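PDB 4OZU: coronin from Toxoplasma gondii, which probably binds actin filaments, relocalizes to the posterior pole of invasive parasites and contributes to invasion and egress, its WD40 domain being the part in this model. Local coordinates for residues 15-20 / 345-350; 317-322 / 333-338; 328-333 / 358-363; 10-15 / 279-284. All coordinates share one frame; numbering follows the deposited sequence.

Contact 1 of 4, residues 15-20 / 345-350; sequences LYAEAW and QPISFI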
loop_
_atom_site.group_PDB
_atom_site.type_symbol
_atom_site.label_atom_id
_atom_site.label_comp_id
_atom_site.label_asym_id
_atom_site.label_seq_id
_atom_site.Cartn_x
_atom_site.Cartn_y
_atom_site.Cartn_z
ATOM N N LEU A 15 8.990 9.960 16.991
ATOM C CA LEU A 15 8.608 8.617 16.595
ATOM C C LEU A 15 9.876 7.869 16.260
ATOM O O LEU A 15 10.602 8.270 15.356
ATOM C CB LEU A 15 7.664 8.647 15.397
ATOM C CG LEU A 15 6.987 7.332 15.030
ATOM C CD1 LEU A 15 5.898 7.003 16.028
ATOM C CD2 LEU A 15 6.419 7.401 13.616
ATOM N N TYR A 16 10.168 6.803 16.997
ATOM C CA TYR A 16 11.405 6.077 16.764
ATOM C C TYR A 16 11.139 4.691 16.204
ATOM O O TYR A 16 10.128 4.053 16.502
ATOM C CB TYR A 16 12.244 6.001 18.050
ATOM C CG TYR A 16 11.704 5.133 19.160
ATOM C CD1 TYR A 16 10.896 5.668 20.156
ATOM C CD2 TYR A 16 12.046 3.791 19.246
ATOM C CE1 TYR A 16 10.425 4.881 21.196
ATOM C CE2 TYR A 16 11.577 2.995 20.279
ATOM C CZ TYR A 16 10.769 3.547 21.252
ATOM O OH TYR A 16 10.298 2.768 22.286
ATOM N N ALA A 17 12.053 4.258 15.348
ATOM C CA ALA A 17 11.977 2.950 14.727
ATOM C C ALA A 17 12.713 1.934 15.591
ATOM O O ALA A 17 13.854 2.168 15.983
ATOM C CB ALA A 17 12.570 2.994 13.330
ATOM N N GLU A 18 12.056 0.819 15.891
ATOM C CA GLU A 18 12.686 -0.259 16.657
ATOM C C GLU A 18 12.544 -1.583 15.910
ATOM O O GLU A 18 11.441 -2.103 15.745
ATOM C CB GLU A 18 12.072 -0.365 18.051
ATOM C CG GLU A 18 12.692 -1.462 18.899
ATOM C CD GLU A 18 12.274 -1.389 20.354
ATOM O OE1 GLU A 18 11.057 -1.388 20.628
ATOM O OE2 GLU A 18 13.169 -1.331 21.222
ATOM N N ALA A 19 13.664 -2.102 15.421
ATOM C CA ALA A 19 13.682 -3.415 14.798
ATOM C C ALA A 19 13.479 -4.478 15.874
ATOM O O ALA A 19 14.148 -4.456 16.897
ATOM C CB ALA A 19 14.994 -3.641 14.060
ATOM N N TRP A 20 12.549 -5.398 15.641
ATOM C CA TRP A 20 12.318 -6.496 16.573
ATOM C C TRP A 20 13.543 -7.394 16.689
ATOM O O TRP A 20 14.280 -7.581 15.728
ATOM C CB TRP A 20 11.136 -7.350 16.128
ATOM C CG TRP A 20 9.803 -6.689 16.220
ATOM C CD1 TRP A 20 9.537 -5.351 16.176
ATOM C CD2 TRP A 20 8.541 -7.348 16.370
ATOM N NE1 TRP A 20 8.179 -5.137 16.284
ATOM C CE2 TRP A 20 7.548 -6.346 16.406
ATOM C CE3 TRP A 20 8.154 -8.687 16.474
ATOM C CZ2 TRP A 20 6.195 -6.645 16.545
ATOM C CZ3 TRP A 20 6.811 -8.980 16.610
ATOM C CH2 TRP A 20 5.849 -7.964 16.642
ATOM N N GLN A 345 11.917 -8.861 8.611
ATOM C CA GLN A 345 12.323 -8.151 9.820
ATOM C C GLN A 345 11.281 -7.102 10.199
ATOM O O GLN A 345 11.121 -6.106 9.500
ATOM C CB GLN A 345 13.687 -7.488 9.597
ATOM C CG GLN A 345 14.155 -6.582 10.721
ATOM C CD GLN A 345 14.378 -7.337 12.011
ATOM O OE1 GLN A 345 15.301 -8.142 12.115
ATOM N NE2 GLN A 345 13.521 -7.096 12.997
ATOM N N PRO A 346 10.563 -7.318 11.309
ATOM C CA PRO A 346 9.604 -6.274 11.675
ATOM C C PRO A 346 10.284 -5.037 12.261
ATOM O O PRO A 346 11.260 -5.144 13.009
ATOM C CB PRO A 346 8.709 -6.955 12.718
ATOM C CG PRO A 346 9.044 -8.410 12.659
ATOM C CD PRO A 346 10.438 -8.510 12.162
ATOM N N ILE A 347 9.748 -3.871 11.916
ATOM C CA ILE A 347 10.204 -2.604 12.468
ATOM C C ILE A 347 9.003 -1.863 13.027
ATOM O O ILE A 347 8.097 -1.503 12.279
ATOM C CB ILE A 347 10.883 -1.701 11.410
ATOM C CG1 ILE A 347 11.899 -2.475 10.560
ATOM C CG2 ILE A 347 11.535 -0.505 12.087
ATOM C CD1 ILE A 347 13.100 -2.961 11.306
ATOM N N SER A 348 8.993 -1.635 14.334
ATOM C CA SER A 348 7.926 -0.868 14.966
ATOM C C SER A 348 8.248 0.621 14.909
ATOM O O SER A 348 9.406 1.017 15.027
ATOM C CB SER A 348 7.732 -1.298 16.430
ATOM O OG SER A 348 7.128 -2.577 16.526
ATOM N N PHE A 349 7.216 1.436 14.729
ATOM C CA PHE A 349 7.341 2.881 14.861
ATOM C C PHE A 349 6.521 3.304 16.069
ATOM O O PHE A 349 5.292 3.171 16.092
ATOM C CB PHE A 349 6.904 3.575 13.576
ATOM C CG PHE A 349 7.684 3.111 12.382
ATOM C CD1 PHE A 349 8.907 3.682 12.076
ATOM C CD2 PHE A 349 7.227 2.062 11.607
ATOM C CE1 PHE A 349 9.645 3.236 10.992
ATOM C CE2 PHE A 349 7.958 1.612 10.521
ATOM C CZ PHE A 349 9.169 2.198 10.219
ATOM N N ILE A 350 7.242 3.789 17.071
ATOM C CA ILE A 350 6.729 3.966 18.423
ATOM C C ILE A 350 6.873 5.404 18.877
ATOM O O ILE A 350 7.922 6.017 18.700
ATOM C CB ILE A 350 7.477 3.037 19.406
ATOM C CG1 ILE A 350 7.161 1.579 19.079
ATOM C CG2 ILE A 350 7.083 3.321 20.842
ATOM C CD1 ILE A 350 8.158 0.604 19.615
#
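Tyr16 pairs with Ile350 and Glu18 with Ser348, antiparallel, and this pairing closes the beta-propeller: a strand from the N-terminal end of the chain docks on strand 343-350, the last strand of the propeller, in the closure of WD40 propellers often called velcro. The backbone polar groups are well accounted for. Tyr16 N and O both bond Ile350, Glu18 N and O both bond Ser348, and Trp20 N adds a bond to Pro346 O at 2.9 Å. That same Pro346 O takes a second bond from Gln345 NE2, 3.0 Å away, and the two donors arrive from opposite faces of its carbonyl plane. The Gln345 chain, bent at chi2 (64°), turns its amide toward strand 16-25, where NE2 also reaches Trp20 O at 2.9 Å, while OE1 is engaged by Gln23.

Ser348 OG is gripped three ways. Trp20 NE1 donates to it almost straight (2.8 Å, 169°) in the plane of the indole, and Glu331 and Arg329 hold it from outside the pair. With its N-H fixed, the indole lies with one face against Pro346 CB, a CH-pi contact 3.7 Å from the centroid of the five-membered ring. Likewise, Ile350 CB sits over a face of the Tyr16 ring. On the sheet face shared by Ala17 and Phe349, Ala19 CB presses on Ile347 CD1 at 3.4 Å, tighter than normal carbon packing.

Contact 2 of 4, residues 317-322 / 333-338; sequences FCFIPK and GRMLKQ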
loop_
_atom_site.group_PDB
_atom_site.type_symbol
_atom_site.label_atom_id
_atom_site.label_comp_id
_atom_site.label_asym_id
_atom_site.label_seq_id
_atom_site.Cartn_x
_atom_site.Cartn_y
_atom_site.Cartn_z
ATOM N N PHE A 317 8.941 -4.829 0.994
ATOM C CA PHE A 317 8.347 -4.439 2.260
ATOM C C PHE A 317 6.842 -4.253 2.160
ATOM O O PHE A 317 6.259 -4.271 1.075
ATOM C CB PHE A 317 8.982 -3.143 2.758
ATOM C CG PHE A 317 8.473 -1.928 2.055
ATOM C CD1 PHE A 317 9.014 -1.530 0.843
ATOM C CD2 PHE A 317 7.437 -1.193 2.599
ATOM C CE1 PHE A 317 8.529 -0.417 0.196
ATOM C CE2 PHE A 317 6.947 -0.084 1.948
ATOM C CZ PHE A 317 7.494 0.305 0.754
ATOM N N CYS A 318 6.225 -4.089 3.321
ATOM C CA CYS A 318 4.860 -3.604 3.416
ATOM C C CYS A 318 4.684 -3.091 4.829
ATOM O O CYS A 318 5.557 -3.284 5.676
ATOM C CB CYS A 318 3.833 -4.693 3.102
ATOM S SG CYS A 318 3.692 -5.978 4.383
ATOM N N PHE A 319 3.566 -2.424 5.067
ATOM C CA PHE A 319 3.187 -2.004 6.407
ATOM C C PHE A 319 1.925 -2.751 6.797
ATOM O O PHE A 319 1.140 -3.131 5.929
ATOM C CB PHE A 319 2.952 -0.493 6.462
ATOM C CG PHE A 319 4.215 0.317 6.526
ATOM C CD1 PHE A 319 5.067 0.385 5.439
ATOM C CD2 PHE A 319 4.538 1.024 7.669
ATOM C CE1 PHE A 319 6.222 1.136 5.495
ATOM C CE2 PHE A 319 5.689 1.775 7.731
ATOM C CZ PHE A 319 6.531 1.831 6.642
ATOM N N ILE A 320 1.722 -2.958 8.093
ATOM C CA ILE A 320 0.542 -3.670 8.565
ATOM C C ILE A 320 -0.609 -2.693 8.727
ATOM O O ILE A 320 -0.395 -1.480 8.791
ATOM C CB ILE A 320 0.798 -4.401 9.911
ATOM C CG1 ILE A 320 1.018 -3.399 11.052
ATOM C CG2 ILE A 320 1.976 -5.357 9.770
ATOM C CD1 ILE A 320 1.173 -4.057 12.428
ATOM N N PRO A 321 -1.840 -3.212 8.797
ATOM C CA PRO A 321 -2.967 -2.296 8.994
ATOM C C PRO A 321 -2.974 -1.707 10.393
ATOM O O PRO A 321 -2.423 -2.306 11.314
ATOM C CB PRO A 321 -4.197 -3.186 8.778
ATOM C CG PRO A 321 -3.689 -4.409 8.100
ATOM C CD PRO A 321 -2.291 -4.593 8.575
ATOM N N LYS A 322 -3.611 -0.555 10.544
ATOM C CA LYS A 322 -3.714 0.105 11.845
ATOM C C LYS A 322 -4.348 -0.806 12.887
ATOM O O LYS A 322 -3.933 -0.812 14.037
ATOM C CB LYS A 322 -4.526 1.394 11.722
ATOM C CG LYS A 322 -4.732 2.140 13.027
ATOM C CD LYS A 322 -3.426 2.661 13.619
ATOM C CE LYS A 322 -2.801 3.718 12.730
ATOM N NZ LYS A 322 -1.734 4.486 13.421
ATOM N N GLY A 333 2.675 2.253 13.821
ATOM C CA GLY A 333 2.847 1.581 12.546
ATOM C C GLY A 333 3.903 0.503 12.642
ATOM O O GLY A 333 4.713 0.494 13.581
ATOM N N ARG A 334 3.887 -0.421 11.688
ATOM C CA ARG A 334 4.903 -1.468 11.641
ATOM C C ARG A 334 5.219 -1.853 10.208
ATOM O O ARG A 334 4.326 -2.174 9.420
ATOM C CB ARG A 334 4.456 -2.704 12.429
ATOM C CG ARG A 334 5.581 -3.705 12.664
ATOM C CD ARG A 334 5.065 -5.033 13.220
ATOM N NE ARG A 334 4.137 -4.854 14.337
ATOM C CZ ARG A 334 3.282 -5.785 14.753
ATOM N NH1 ARG A 334 3.243 -6.976 14.165
ATOM N NH2 ARG A 334 2.467 -5.532 15.765
ATOM N N MET A 335 6.502 -1.791 9.879
ATOM C CA MET A 335 6.988 -2.250 8.589
ATOM C C MET A 335 7.472 -3.686 8.702
ATOM O O MET A 335 8.097 -4.058 9.689
ATOM C CB MET A 335 8.123 -1.355 8.097
ATOM C CG MET A 335 8.730 -1.771 6.771
ATOM S SD MET A 335 10.264 -0.883 6.429
ATOM C CE MET A 335 9.665 0.795 6.298
ATOM N N LEU A 336 7.167 -4.485 7.688
ATOM C CA LEU A 336 7.777 -5.795 7.524
ATOM C C LEU A 336 8.782 -5.643 6.401
ATOM O O LEU A 336 8.411 -5.368 5.263
ATOM C CB LEU A 336 6.734 -6.866 7.206
ATOM C CG LEU A 336 5.645 -7.005 8.272
ATOM C CD1 LEU A 336 4.529 -7.935 7.815
ATOM C CD2 LEU A 336 6.260 -7.508 9.572
ATOM N N LYS A 337 10.051 -5.789 6.751
ATOM C CA LYS A 337 11.165 -5.544 5.843
ATOM C C LYS A 337 11.814 -6.856 5.410
ATOM O O LYS A 337 12.366 -7.550 6.241
ATOM C CB LYS A 337 12.200 -4.653 6.544
ATOM C CG LYS A 337 13.467 -4.381 5.751
ATOM C CD LYS A 337 14.560 -3.844 6.663
ATOM C CE LYS A 337 15.900 -3.771 5.949
ATOM N NZ LYS A 337 17.028 -3.822 6.918
ATOM N N GLN A 338 11.759 -7.203 4.125
ATOM C CA GLN A 338 12.495 -8.379 3.651
ATOM C C GLN A 338 13.981 -8.067 3.586
ATOM O O GLN A 338 14.396 -7.087 2.958
ATOM C CB GLN A 338 12.009 -8.840 2.275
ATOM C CG GLN A 338 12.783 -10.026 1.702
ATOM C CD GLN A 338 12.185 -10.525 0.395
ATOM O OE1 GLN A 338 10.992 -10.333 0.132
ATOM N NE2 GLN A 338 13.011 -11.157 -0.436
HETATM O O HOH W 1 1.641 0.141 10.057
#
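Phe319 and Met335 make the dense part of this contact. Met335 lays its CB over one face of the phenyl ring, 4.0 Å from the centroid. The chain then runs extended from the backbone until chi3 (-64°) bends it, which brings CE back to the ring rim, 3.3 Å from Phe319 CZ. SD lies obliquely to the ring, in a looser Met-aromatic contact. Phe317 touches the same methionine with its CB, and Cys285 of strand 281-286 packs on all three side chains, so this face of the sheet lies against the neighbouring blade.

The two segments belong to a beta hairpin, strands 317-319 and 331-339, within the propeller blade that the N-terminal strand 16-25 completes; 317-319 is its edge strand. Cys318 and Leu336 form the hydrogen-bonded pair, with Leu336 N giving to Cys318 O at 2.8 Å.

Further along, the direct pairing thins out. Ile320 N still reaches Arg334 O (3.0 Å), but beyond it the two chains separate and a water takes over, donating to Ile320 O and accepting from Arg334 N at 2.8 Å. Here the partly exposed Ile320 puts CD1 over the centre of the buried Arg334 guanidinium, 3.5 Å above its plane. Arg334 NE is meanwhile held in a salt bridge by Glu331, which probably fixes how that flat group is turned.

Contact 3 of 4, residues 328-333 / 358-363; sequences MRAEIG and VFQADL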
loop_
_atom_site.group_PDB
_atom_site.type_symbol
_atom_site.label_atom_id
_atom_site.label_comp_id
_atom_site.label_asym_id
_atom_site.label_seq_id
_atom_site.Cartn_x
_atom_site.Cartn_y
_atom_site.Cartn_z
ATOM N N MET A 328 -0.595 -1.167 23.382
ATOM C CA MET A 328 0.030 -1.053 24.695
ATOM C C MET A 328 1.513 -0.692 24.600
ATOM O O MET A 328 2.127 -0.319 25.598
ATOM C CB MET A 328 -0.151 -2.354 25.480
ATOM C CG MET A 328 -1.582 -2.581 25.938
ATOM S SD MET A 328 -2.256 -1.183 26.866
ATOM C CE MET A 328 -1.135 -1.119 28.261
ATOM N N ARG A 329 2.078 -0.783 23.401
ATOM C CA ARG A 329 3.474 -0.413 23.181
ATOM C C ARG A 329 3.607 0.962 22.539
ATOM O O ARG A 329 4.712 1.395 22.211
ATOM C CB ARG A 329 4.164 -1.464 22.307
ATOM C CG ARG A 329 4.346 -2.801 23.009
ATOM C CD ARG A 329 5.410 -3.639 22.329
ATOM N NE ARG A 329 5.051 -3.949 20.948
ATOM C CZ ARG A 329 5.829 -3.744 19.887
ATOM N NH1 ARG A 329 7.047 -3.224 20.008
ATOM N NH2 ARG A 329 5.377 -4.071 18.684
ATOM N N ALA A 330 2.477 1.643 22.363
ATOM C CA ALA A 330 2.433 2.930 21.673
ATOM C C ALA A 330 2.979 2.771 20.261
ATOM O O ALA A 330 3.565 3.698 19.693
ATOM C CB ALA A 330 3.212 3.996 22.436
ATOM N N GLU A 331 2.780 1.585 19.696
ATOM C CA GLU A 331 3.116 1.336 18.300
ATOM C C GLU A 331 2.042 1.945 17.410
ATOM O O GLU A 331 0.870 1.613 17.566
ATOM C CB GLU A 331 3.226 -0.168 18.033
ATOM C CG GLU A 331 3.619 -0.521 16.605
ATOM C CD GLU A 331 3.595 -2.016 16.351
ATOM O OE1 GLU A 331 2.531 -2.643 16.577
ATOM O OE2 GLU A 331 4.637 -2.562 15.925
ATOM N N ILE A 332 2.421 2.818 16.475
ATOM C CA ILE A 332 1.429 3.400 15.568
ATOM C C ILE A 332 1.523 2.820 14.156
ATOM O O ILE A 332 0.566 2.886 13.385
ATOM C CB ILE A 332 1.541 4.939 15.503
ATOM C CG1 ILE A 332 2.841 5.385 14.842
ATOM C CG2 ILE A 332 1.414 5.538 16.908
ATOM C CD1 ILE A 332 2.845 6.852 14.491
ATOM N N GLY A 333 2.675 2.253 13.821
ATOM C CA GLY A 333 2.847 1.581 12.546
ATOM C C GLY A 333 3.903 0.503 12.642
ATOM O O GLY A 333 4.713 0.494 13.581
ATOM N N VAL A 358 1.179 1.787 29.798
ATOM C CA VAL A 358 -0.227 2.168 29.919
ATOM C C VAL A 358 -0.714 2.739 28.588
ATOM O O VAL A 358 0.050 3.343 27.833
ATOM C CB VAL A 358 -0.475 3.192 31.068
ATOM C CG1 VAL A 358 0.640 3.132 32.112
ATOM C CG2 VAL A 358 -0.642 4.618 30.542
ATOM N N PHE A 359 -1.997 2.539 28.319
ATOM C CA PHE A 359 -2.590 2.901 27.041
ATOM C C PHE A 359 -2.548 4.405 26.809
ATOM O O PHE A 359 -3.111 5.183 27.581
ATOM C CB PHE A 359 -4.031 2.397 26.974
ATOM C CG PHE A 359 -4.725 2.718 25.687
ATOM C CD1 PHE A 359 -4.123 2.438 24.473
ATOM C CD2 PHE A 359 -5.994 3.274 25.686
ATOM C CE1 PHE A 359 -4.757 2.726 23.289
ATOM C CE2 PHE A 359 -6.639 3.562 24.497
ATOM C CZ PHE A 359 -6.022 3.286 23.297
ATOM N N GLN A 360 -1.852 4.804 25.750
ATOM C CA GLN A 360 -1.789 6.201 25.342
ATOM C C GLN A 360 -2.957 6.490 24.409
ATOM O O GLN A 360 -2.829 6.401 23.186
ATOM C CB GLN A 360 -0.458 6.503 24.652
ATOM C CG GLN A 360 0.761 6.138 25.482
ATOM C CD GLN A 360 0.869 6.964 26.751
ATOM O OE1 GLN A 360 0.674 8.178 26.730
ATOM N NE2 GLN A 360 1.177 6.308 27.861
ATOM N N ALA A 361 -4.099 6.830 24.998
ATOM C CA ALA A 361 -5.338 6.982 24.247
ATOM C C ALA A 361 -5.225 8.031 23.150
ATOM O O ALA A 361 -5.829 7.893 22.092
ATOM C CB ALA A 361 -6.478 7.342 25.188
ATOM N N ASP A 362 -4.445 9.075 23.401
ATOM C CA ASP A 362 -4.397 10.208 22.487
ATOM C C ASP A 362 -3.733 9.857 21.158
ATOM O O ASP A 362 -3.797 10.637 20.211
ATOM C CB ASP A 362 -3.658 11.381 23.132
ATOM C CG ASP A 362 -2.194 11.082 23.383
ATOM O OD1 ASP A 362 -1.889 10.015 23.957
ATOM O OD2 ASP A 362 -1.345 11.912 22.999
ATOM N N LEU A 363 -3.095 8.692 21.084
ATOM C CA LEU A 363 -2.378 8.307 19.867
ATOM C C LEU A 363 -3.241 7.519 18.884
ATOM O O LEU A 363 -2.804 7.233 17.768
ATOM C CB LEU A 363 -1.141 7.484 20.222
ATOM C CG LEU A 363 -0.030 8.218 20.975
ATOM C CD1 LEU A 363 1.061 7.234 21.321
ATOM C CD2 LEU A 363 0.535 9.385 20.165
HETATM O O HOH W 2 1.968 2.457 26.131
#
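Met328 folds its thioether against the chain at Val358 and Phe359. Bends at chi2 (-54°) and chi3 (-61°) curl the side chain round, bringing CE to 3.8 Å from Val358 CA and SD to 4.0 Å from Phe359 CB, the two side chains crossing at about a right angle. Deeper in, Ala330 CB meets Leu363 CD1 at 4.0 Å, with Gln360 CG farther off. The segments share no direct hydrogen bond; a water joins them instead, donating to Met328 O (2.8 Å) and to Val358 O (2.7 Å).

One shell out, Gln360 NE2 also gives to Val358 O, from well above its carbonyl plane, while its OE1 is bonded by Arg353. That arginine forms a salt bridge with Asp362 too, and Leu363 N closes the 3-10 turn on Gln360 O. On the other side, Ala330 is backbone-bonded to Val351, and Arg329 NH2 pairs with Glu331 OE2. Just beyond, a classic beta bulge sets Ile332 and Gly333 opposite the single residue Phe349.

The arrangement fits the C-terminal extension of a coronin, in which chain that has left the last propeller strand folds back on the blade it came from.

Contact 4 of 4, residues 10-15 / 279-284; sequences PLIKNL and TGMLYV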
loop_
_atom_site.group_PDB
_atom_site.type_symbol
_atom_site.label_atom_id
_atom_site.label_comp_id
_atom_site.label_asym_id
_atom_site.label_seq_id
_atom_site.Cartn_x
_atom_site.Cartn_y
_atom_site.Cartn_z
ATOM N N PRO A 10 -3.384 13.130 16.619
ATOM C CA PRO A 10 -2.296 13.656 17.450
ATOM C C PRO A 10 -1.186 14.322 16.654
ATOM O O PRO A 10 -0.898 13.916 15.527
ATOM C CB PRO A 10 -1.759 12.407 18.151
ATOM C CG PRO A 10 -2.023 11.310 17.190
ATOM C CD PRO A 10 -3.310 11.663 16.485
ATOM N N LEU A 11 -0.576 15.343 17.245
ATOM C CA LEU A 11 0.662 15.891 16.727
ATOM C C LEU A 11 1.772 14.957 17.161
ATOM O O LEU A 11 1.883 14.637 18.347
ATOM C CB LEU A 11 0.912 17.306 17.253
ATOM C CG LEU A 11 2.272 17.903 16.883
ATOM C CD1 LEU A 11 2.336 18.204 15.394
ATOM C CD2 LEU A 11 2.550 19.149 17.704
ATOM N N ILE A 12 2.584 14.512 16.209
ATOM C CA ILE A 12 3.654 13.571 16.507
ATOM C C ILE A 12 5.000 14.163 16.121
ATOM O O ILE A 12 5.371 14.173 14.951
ATOM C CB ILE A 12 3.444 12.232 15.785
ATOM C CG1 ILE A 12 2.106 11.621 16.213
ATOM C CG2 ILE A 12 4.594 11.273 16.099
ATOM C CD1 ILE A 12 1.687 10.400 15.425
ATOM N N LYS A 13 5.724 14.656 17.125
ATOM C CA LYS A 13 7.042 15.235 16.917
ATOM C C LYS A 13 8.142 14.200 17.094
ATOM O O LYS A 13 9.260 14.384 16.618
ATOM C CB LYS A 13 7.272 16.394 17.888
ATOM C CG LYS A 13 6.553 17.678 17.511
ATOM C CD LYS A 13 6.916 18.795 18.475
ATOM C CE LYS A 13 6.473 20.152 17.964
ATOM N NZ LYS A 13 6.918 21.246 18.871
ATOM N N ASN A 14 7.811 13.114 17.785
ATOM C CA ASN A 14 8.774 12.075 18.119
ATOM C C ASN A 14 8.220 10.712 17.762
ATOM O O ASN A 14 7.121 10.353 18.173
ATOM C CB ASN A 14 9.118 12.116 19.608
ATOM C CG ASN A 14 9.544 13.491 20.068
ATOM O OD1 ASN A 14 8.806 14.179 20.776
ATOM N ND2 ASN A 14 10.742 13.900 19.673
ATOM N N LEU A 15 8.990 9.960 16.991
ATOM C CA LEU A 15 8.608 8.617 16.595
ATOM C C LEU A 15 9.876 7.869 16.260
ATOM O O LEU A 15 10.602 8.270 15.356
ATOM C CB LEU A 15 7.664 8.647 15.397
ATOM C CG LEU A 15 6.987 7.332 15.030
ATOM C CD1 LEU A 15 5.898 7.003 16.028
ATOM C CD2 LEU A 15 6.419 7.401 13.616
ATOM N N THR A 279 -3.082 9.008 11.561
ATOM C CA THR A 279 -2.193 9.901 12.308
ATOM C C THR A 279 -1.512 10.947 11.432
ATOM O O THR A 279 -1.020 11.958 11.940
ATOM C CB THR A 279 -1.075 9.130 13.041
ATOM O OG1 THR A 279 -0.203 8.526 12.080
ATOM C CG2 THR A 279 -1.648 8.064 13.971
ATOM N N GLY A 280 -1.469 10.702 10.128
ATOM C CA GLY A 280 -0.761 11.581 9.218
ATOM C C GLY A 280 0.701 11.223 8.996
ATOM O O GLY A 280 1.412 11.934 8.287
ATOM N N MET A 281 1.164 10.124 9.581
ATOM C CA MET A 281 2.528 9.674 9.330
ATOM C C MET A 281 2.667 9.270 7.873
ATOM O O MET A 281 1.793 8.600 7.301
ATOM C CB MET A 281 2.925 8.500 10.228
ATOM C CG MET A 281 3.078 8.821 11.704
ATOM S SD MET A 281 4.067 10.278 12.094
ATOM C CE MET A 281 5.607 9.920 11.253
ATOM N N LEU A 282 3.776 9.691 7.277
ATOM C CA LEU A 282 4.040 9.446 5.866
ATOM C C LEU A 282 5.443 8.883 5.723
ATOM O O LEU A 282 6.426 9.582 5.978
ATOM C CB LEU A 282 3.877 10.742 5.065
ATOM C CG LEU A 282 3.943 10.692 3.539
ATOM C CD1 LEU A 282 2.948 9.699 2.954
ATOM C CD2 LEU A 282 3.698 12.070 2.967
ATOM N N TYR A 283 5.528 7.610 5.349
ATOM C CA TYR A 283 6.814 6.931 5.219
ATOM C C TYR A 283 7.223 6.891 3.747
ATOM O O TYR A 283 6.379 6.678 2.884
ATOM C CB TYR A 283 6.737 5.510 5.785
ATOM C CG TYR A 283 6.187 5.418 7.195
ATOM C CD1 TYR A 283 4.822 5.390 7.417
ATOM C CD2 TYR A 283 7.029 5.353 8.295
ATOM C CE1 TYR A 283 4.304 5.303 8.689
ATOM C CE2 TYR A 283 6.519 5.267 9.586
ATOM C CZ TYR A 283 5.156 5.244 9.772
ATOM O OH TYR A 283 4.630 5.162 11.038
ATOM N N VAL A 284 8.505 7.119 3.463
ATOM C CA VAL A 284 9.018 6.984 2.101
ATOM C C VAL A 284 10.133 5.955 2.114
ATOM O O VAL A 284 11.155 6.133 2.777
ATOM C CB VAL A 284 9.499 8.338 1.515
ATOM C CG1 VAL A 284 8.305 9.264 1.317
ATOM C CG2 VAL A 284 10.537 9.005 2.406
#
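Thr279 OG1, on the residue whose CB meets Ile12 CD1 at 3.9 Å, is held from two quarters: Met281 N donates to it at 3.3 Å, closing an ST turn, and Asp276 OD2 is its second partner. The hydroxyl stands between the backbone N and the carbonyl carbon (chi1 66°), a rotation that lets it fold over the turn to that N-H. Pro10 O and Thr279 O, two acceptors that cannot bond each other, both receive from the Gln296 amide, whose oxygen takes Ile12 N, so a single side chain bridges the two segments.

What touches directly is apolar for the most part. Met281, bent at chi2 and chi3, reaches Leu15 tip to tip, its CE 3.5 Å from Leu15 CD2, while its SD lies 4.1 Å from Ile12 CD1. Leu15 CD2 also meets Tyr283 OH, 3.9 Å away, with the two side chains crossing at about a right angle. Ile332 of strand 331-339 packs against Ile12, Leu15 and Met281.

Chain leading into the N-terminal strand is thus laid over the start of strand 281-286 in the adjacent blade. With no direct hydrogen bond between the segments, their fit depends on branched and sulfur-bearing side chains, while the buried polar atoms Thr279 OG1, Thr279 O, Pro10 O and Ile12 N find partners in Asp276, Gln296 and the ST turn.

How the contacts relate
Contacts 1 and 2 belong to one sheet: strand 343-350 lies between strands 16-25 and 331-339, and 317-319 forms the inner edge. Contact 3 takes in the start of strand 331-339 in that same sheet. Contact 2 is the innermost, its centre about 9 Å from the centre of the chain; the centres of contacts 1, 3 and 4 lie at about 18, 22 and 17 Å. Backbone pairing carries the first two; contacts 3 and 4 have no direct hydrogen bond. Contact 4 is nevertheless buried and joins two blades, whereas contacts 1 and 3 are only partly buried, and contact 3 adds a water bridge to its apolar packing. Leu15 is common to contacts 1 and 4, Gly333 to contacts 2 and 3, and Ile332 links contact 3 to contact 4.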